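Local coordinates for uncharacterized protein XCC1541 (PDB 2QJW) that is of uncharacterised function but, as a member of the alpha/beta hydrolase superfamily, probably hydrolyses a substrate not yet identified, at residues 124-127 with 132-135; 150-155 with 159-164. One frame throughout, in Å; residues are numbered along the deposited sequence.

Contact 1. Residues 124-127 with 132-135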
ATOM      1  N   ILE A 124       2.463   3.702   6.344  1.00  7.46           N
ATOM      2  CA  ILE A 124       3.386   2.686   6.811  1.00  7.89           C
ATOM      3  C   ILE A 124       3.712   1.778   5.650  1.00  8.37           C
ATOM      4  O   ILE A 124       2.821   1.395   4.882  1.00  8.06           O
ATOM      5  CB  ILE A 124       2.765   1.846   7.981  1.00  9.29           C
ATOM      6  CG1 ILE A 124       2.281   2.737   9.135  1.00 10.28           C
ATOM      7  CG2 ILE A 124       3.740   0.758   8.462  1.00  9.39           C
ATOM      8  CD1 ILE A 124       1.320   1.989  10.048  1.00 11.26           C
ATOM      9  N   VAL A 125       4.978   1.414   5.549  1.00  7.98           N
ATOM     10  CA  VAL A 125       5.446   0.330   4.652  1.00  7.88           C
ATOM     11  C   VAL A 125       6.030  -0.750   5.551  1.00  7.90           C
ATOM     12  O   VAL A 125       6.970  -0.475   6.260  1.00  8.92           O
ATOM     13  CB  VAL A 125       6.449   0.746   3.568  1.00  9.25           C
ATOM     14  CG1 VAL A 125       6.855  -0.441   2.689  1.00  9.10           C
ATOM     15  CG2 VAL A 125       5.808   1.850   2.739  1.00 10.51           C
ATOM     16  N   HIS A 126       5.430  -1.963   5.523  1.00  7.78           N
ATOM     17  CA  HIS A 126       5.988  -3.074   6.296  1.00  8.56           C
ATOM     18  C   HIS A 126       6.165  -4.292   5.448  1.00  9.71           C
ATOM     19  O   HIS A 126       5.590  -4.463   4.386  1.00 10.17           O
ATOM     20  CB  HIS A 126       5.078  -3.382   7.459  1.00  8.06           C
ATOM     21  CG  HIS A 126       5.740  -4.142   8.535  1.00 10.51           C
ATOM     22  ND1 HIS A 126       6.754  -3.597   9.272  1.00 12.16           N
ATOM     23  CD2 HIS A 126       5.532  -5.393   9.006  1.00 11.66           C
ATOM     24  CE1 HIS A 126       7.173  -4.513  10.141  1.00 14.97           C
ATOM     25  NE2 HIS A 126       6.453  -5.607   9.978  1.00 13.08           N
ATOM     26  N   ALA A 127       7.086  -5.133   5.920  1.00 10.44           N
ATOM     27  CA  ALA A 127       7.463  -6.401   5.244  1.00 10.24           C
ATOM     28  C   ALA A 127       6.629  -7.567   5.742  1.00  9.61           C
ATOM     29  O   ALA A 127       6.619  -7.833   6.953  1.00 10.50           O
ATOM     30  CB  ALA A 127       8.934  -6.652   5.513  1.00 12.08           C
ATOM     31  N   LEU A 132      11.819  -9.643  12.715  1.00 13.22           N
ATOM     32  CA  LEU A 132      11.937  -8.925  13.999  1.00 13.60           C
ATOM     33  C   LEU A 132      10.649  -8.299  14.543  1.00 12.24           C
ATOM     34  O   LEU A 132      10.434  -8.223  15.761  1.00 12.74           O
ATOM     35  CB  LEU A 132      12.978  -7.809  13.857  1.00 13.67           C
ATOM     36  CG  LEU A 132      14.402  -8.249  13.559  1.00 19.22           C
ATOM     37  CD1 LEU A 132      15.327  -7.005  13.347  1.00 20.12           C
ATOM     38  CD2 LEU A 132      15.008  -9.169  14.645  1.00 20.35           C
ATOM     39  N   ILE A 133       9.809  -7.829  13.625  1.00 12.54           N
ATOM     40  CA  ILE A 133       8.580  -7.173  13.954  1.00 11.79           C
ATOM     41  C   ILE A 133       7.522  -7.934  13.187  1.00 11.90           C
ATOM     42  O   ILE A 133       7.302  -7.667  12.030  1.00 11.35           O
ATOM     43  CB  ILE A 133       8.602  -5.680  13.494  1.00 11.65           C
ATOM     44  CG1 ILE A 133       9.857  -4.977  14.005  1.00 11.61           C
ATOM     45  CG2 ILE A 133       7.282  -5.001  13.940  1.00 11.54           C
ATOM     46  CD1 ILE A 133      10.225  -3.684  13.221  1.00 14.00           C
ATOM     47  N   PRO A 134       6.839  -8.864  13.854  1.00 10.37           N
ATOM     48  CA  PRO A 134       5.798  -9.639  13.136  1.00 11.65           C
ATOM     49  C   PRO A 134       4.813  -8.739  12.418  1.00 11.74           C
ATOM     50  O   PRO A 134       4.276  -7.780  13.016  1.00 10.47           O
ATOM     51  CB  PRO A 134       5.134 -10.432  14.273  1.00 12.45           C
ATOM     52  CG  PRO A 134       6.214 -10.622  15.296  1.00 12.91           C
ATOM     53  CD  PRO A 134       6.954  -9.296  15.265  1.00 11.30           C
ATOM     54  N   ALA A 135       4.501  -9.084  11.180  1.00 10.51           N
ATOM     55  CA  ALA A 135       3.560  -8.269  10.399  1.00 10.49           C
ATOM     56  C   ALA A 135       2.247  -8.074  11.152  1.00 10.69           C
ATOM     57  O   ALA A 135       1.623  -7.005  11.101  1.00 10.31           O
ATOM     58  CB  ALA A 135       3.280  -8.913   9.048  1.00 12.26           C
TER

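Contact 2. Residues 150-155 with 159-164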
ATOM      1  N   LEU A 150       0.946  -0.425   3.673  1.00  8.96           N
ATOM      2  CA  LEU A 150       1.438  -1.185   2.493  1.00  8.43           C
ATOM      3  C   LEU A 150       2.331  -2.308   2.953  1.00  6.84           C
ATOM      4  O   LEU A 150       3.293  -2.052   3.664  1.00  8.80           O
ATOM      5  CB  LEU A 150       2.238  -0.303   1.525  1.00  8.39           C
ATOM      6  CG  LEU A 150       2.800  -0.964   0.289  1.00  9.98           C
ATOM      7  CD1 LEU A 150       1.628  -1.308  -0.616  1.00 12.91           C
ATOM      8  CD2 LEU A 150       3.782  -0.044  -0.439  1.00  9.09           C
ATOM      9  N   LEU A 151       1.898  -3.514   2.631  1.00  7.32           N
ATOM     10  CA  LEU A 151       2.625  -4.753   2.946  1.00  7.91           C
ATOM     11  C   LEU A 151       3.225  -5.246   1.655  1.00  8.49           C
ATOM     12  O   LEU A 151       2.527  -5.483   0.675  1.00  9.89           O
ATOM     13  CB  LEU A 151       1.671  -5.778   3.610  1.00  8.46           C
ATOM     14  CG  LEU A 151       1.192  -5.377   5.003  1.00 10.64           C
ATOM     15  CD1 LEU A 151      -0.214  -5.822   5.244  1.00 13.62           C
ATOM     16  CD2 LEU A 151       2.187  -5.919   6.033  1.00 10.37           C
ATOM     17  N   VAL A 152       4.514  -5.520   1.747  1.00  8.70           N
ATOM     18  CA  VAL A 152       5.300  -5.992   0.602  1.00  9.00           C
ATOM     19  C   VAL A 152       6.020  -7.307   0.892  1.00  9.98           C
ATOM     20  O   VAL A 152       6.278  -7.654   2.049  1.00 10.36           O
ATOM     21  CB  VAL A 152       6.346  -4.948   0.134  1.00  9.63           C
ATOM     22  CG1 VAL A 152       5.679  -3.634  -0.295  1.00 12.90           C
ATOM     23  CG2 VAL A 152       7.354  -4.629   1.226  1.00 10.43           C
ATOM     24  N   ASP A 153       6.271  -8.031  -0.179  1.00 11.50           N
ATOM     25  CA  ASP A 153       6.962  -9.336  -0.102  1.00 10.99           C
ATOM     26  C   ASP A 153       8.431  -9.164   0.098  1.00 11.35           C
ATOM     27  O   ASP A 153       9.187  -9.106  -0.877  1.00 13.55           O
ATOM     28  CB  ASP A 153       6.656 -10.113  -1.368  1.00 11.26           C
ATOM     29  CG  ASP A 153       7.305 -11.503  -1.377  1.00 15.42           C
ATOM     30  OD1 ASP A 153       7.725 -11.917  -0.282  1.00 16.04           O
ATOM     31  OD2 ASP A 153       7.270 -12.134  -2.456  1.00 16.05           O
ATOM     32  N   ASP A 154       8.829  -8.990   1.359  1.00 11.68           N
ATOM     33  CA  ASP A 154      10.229  -8.678   1.663  1.00 11.78           C
ATOM     34  C   ASP A 154      10.412  -9.003   3.150  1.00 11.26           C
ATOM     35  O   ASP A 154       9.461  -9.309   3.872  1.00 11.92           O
ATOM     36  CB  ASP A 154      10.582  -7.197   1.360  1.00 11.68           C
ATOM     37  CG  ASP A 154      12.011  -6.981   0.940  1.00 15.83           C
ATOM     38  OD1 ASP A 154      12.930  -7.745   1.286  1.00 15.55           O
ATOM     39  OD2 ASP A 154      12.284  -6.021   0.188  1.00 13.03           O
ATOM     40  N   GLY A 155      11.650  -8.878   3.619  1.00 11.92           N
ATOM     41  CA  GLY A 155      11.974  -8.909   5.027  1.00 12.03           C
ATOM     42  C   GLY A 155      12.202  -7.528   5.606  1.00 11.41           C
ATOM     43  O   GLY A 155      12.009  -6.503   4.924  1.00 11.66           O
ATOM     44  N   GLY A 159      14.972  -4.444   1.379  1.00 15.96           N
ATOM     45  CA  GLY A 159      16.043  -4.230   0.383  1.00 17.39           C
ATOM     46  C   GLY A 159      15.630  -4.310  -1.065  1.00 16.18           C
ATOM     47  O   GLY A 159      16.295  -3.736  -1.964  1.00 20.90           O
ATOM     48  N   ALA A 160      14.538  -4.982  -1.330  1.00 15.18           N
ATOM     49  CA  ALA A 160      14.000  -5.083  -2.672  1.00 15.23           C
ATOM     50  C   ALA A 160      12.805  -4.134  -2.911  1.00 14.92           C
ATOM     51  O   ALA A 160      12.195  -4.168  -3.979  1.00 17.06           O
ATOM     52  CB  ALA A 160      13.606  -6.490  -2.965  1.00 16.35           C
ATOM     53  N   HIS A 161      12.518  -3.265  -1.943  1.00 14.58           N
ATOM     54  CA  HIS A 161      11.350  -2.352  -2.053  1.00 13.82           C
ATOM     55  C   HIS A 161      11.679  -0.930  -1.737  1.00 14.66           C
ATOM     56  O   HIS A 161      10.811  -0.157  -1.322  1.00 14.61           O
ATOM     57  CB  HIS A 161      10.214  -2.905  -1.188  1.00 11.98           C
ATOM     58  CG  HIS A 161       9.639  -4.136  -1.769  1.00 14.28           C
ATOM     59  ND1 HIS A 161      10.160  -5.395  -1.533  1.00 14.07           N
ATOM     60  CD2 HIS A 161       8.670  -4.289  -2.691  1.00 18.34           C
ATOM     61  CE1 HIS A 161       9.507  -6.269  -2.278  1.00 15.96           C
ATOM     62  NE2 HIS A 161       8.579  -5.627  -2.971  1.00 19.45           N
ATOM     63  N   VAL A 162      12.865  -0.494  -2.061  1.00 15.56           N
ATOM     64  CA  VAL A 162      13.243   0.890  -1.816  1.00 14.83           C
ATOM     65  C   VAL A 162      12.425   1.793  -2.726  1.00 14.57           C
ATOM     66  O   VAL A 162      11.983   2.859  -2.288  1.00 17.68           O
ATOM     67  CB  VAL A 162      14.739   1.133  -2.016  1.00 21.12           C
ATOM     68  CG1 VAL A 162      15.054   2.600  -1.821  1.00 18.09           C
ATOM     69  CG2 VAL A 162      15.554   0.331  -1.028  1.00 21.68           C
ATOM     70  N   GLN A 163      12.204   1.401  -3.975  1.00 16.24           N
ATOM     71  CA  GLN A 163      11.379   2.214  -4.903  1.00 19.66           C
ATOM     72  C   GLN A 163       9.932   2.237  -4.461  1.00 16.62           C
ATOM     73  O   GLN A 163       9.300   3.280  -4.513  1.00 16.33           O
ATOM     74  CB  GLN A 163      11.428   1.670  -6.333  1.00 20.86           C
ATOM     75  N   ALA A 164       9.361   1.101  -4.050  1.00 15.62           N
ATOM     76  CA  ALA A 164       7.980   1.041  -3.569  1.00 13.92           C
ATOM     77  C   ALA A 164       7.816   1.938  -2.345  1.00 12.18           C
ATOM     78  O   ALA A 164       6.843   2.707  -2.261  1.00 12.82           O
ATOM     79  CB  ALA A 164       7.593  -0.390  -3.253  1.00 16.84           C
TER
HETATM   80  O   HOH W   1      15.513  -7.068   2.183  1.00 19.22           O

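Contact 1. Residues 124-127 with 132-135
The carbonyl O of Ile-133 takes a hydrogen bond from NE2 of His-126, with 3.0 Å between the two atoms. The N-H points at the oxygen with an angle of 155°. The oxygen lies at the ring edge, almost exactly in the imidazole plane. On the acceptor side the bond is less regular, because NE2 is tilted 27° from the carbonyl plane. His-126 CG stands anti to the backbone N (chi1 -160°), and this carries the ring off the strand toward the loop. Strand 122-127 belongs to the parallel sheet of an alpha/beta hydrolase fold. The loop after it contains Asp-130, the probable acid of a Ser-82, His-156, Asp-130 triad. OD1 of Asp-130 accepts hydrogen bonds from the backbone N of Leu-132 and of Ile-133, and the side chain of Ile-133 touches His-156. The ring also packs against carbon atoms of the loop. CE1 of His-126 lies 3.8 Å from CB of Ile-133, and the CG2 branch of Ile-133 packs beside the same ring carbon. At the ring edge CD2 of His-126 meets CA of Ala-135 at 3.8 Å, where helix 135-145 begins. CB of Ala-135 reaches the carbonyl O of Ala-127 at 4.1 Å.

Contact 2. Residues 150-155 with 159-164
OD2 of Asp-154 receives two hydrogen bonds from the segment 159-164. One comes from ND1 of His-161 at 2.8 Å, the other from the backbone N of Ala-160 at 2.9 Å. They close the loop between strand 148-152, at one side of the alpha/beta hydrolase sheet in this chain, and helix 162-174. The histidine bond is nearly straight, and OD2 lies in the imidazole plane. ND1 of His-161 meets OD2 on the anti side, 30° out of the carboxylate plane. The Ala-160 N-H uses the syn lone pair of OD2. The carboxylate and ring planes are turned 65° apart. Both bonds fall on one oxygen, which would probably favour a charged carboxylate.

Val-152 lies over one face of the His-161 ring. Its CB makes a CH-pi contact 3.8 Å from the ring centroid, shifted toward CD2. The CG2 branch sits nearer CG and ND1. His-161 CG is anti to its own carbonyl carbon (chi1 -70°), which brings the ring back toward the strand. Beside it, CE1 of His-161 approaches the carbonyl O of Asp-153 at 3.2 Å. His-161 is also the N-cap residue of helix 162-174, and its side chain packs on Arg-148 of the second subunit. Leu-150 and Leu-151 pair in an antiparallel ladder with a strand of that subunit, so the sheet continues across the interface.

A second shell fixes the other carboxylate oxygen. OD1 of Asp-154 accepts the backbone N-H of Gly-155 on its anti side. A water donates to OD1 of Asp-154 and accepts from the backbone N of Gly-159, with both of its bonds 2.8 Å long.

From the N terminus, the chain reaches strand 122-127 after four earlier strands of the sheet. Contact 1 closes the short loop from this strand to helix 135-145. The chain then runs through that helix into strand 148-152, next to strand 122-127 in the sheet. Contact 2 closes the following loop, from strand 148-152 to helix 162-174. The two closures are in series and neither encloses the other. Their centres are about 10 Å apart, and backbone pairing joins them directly. Ile-124 and His-126 each make a probable backbone hydrogen bond with Leu-150. The loop of contact 1 holds Asp-130 and that of contact 2 holds His-156, two members of the probable triad.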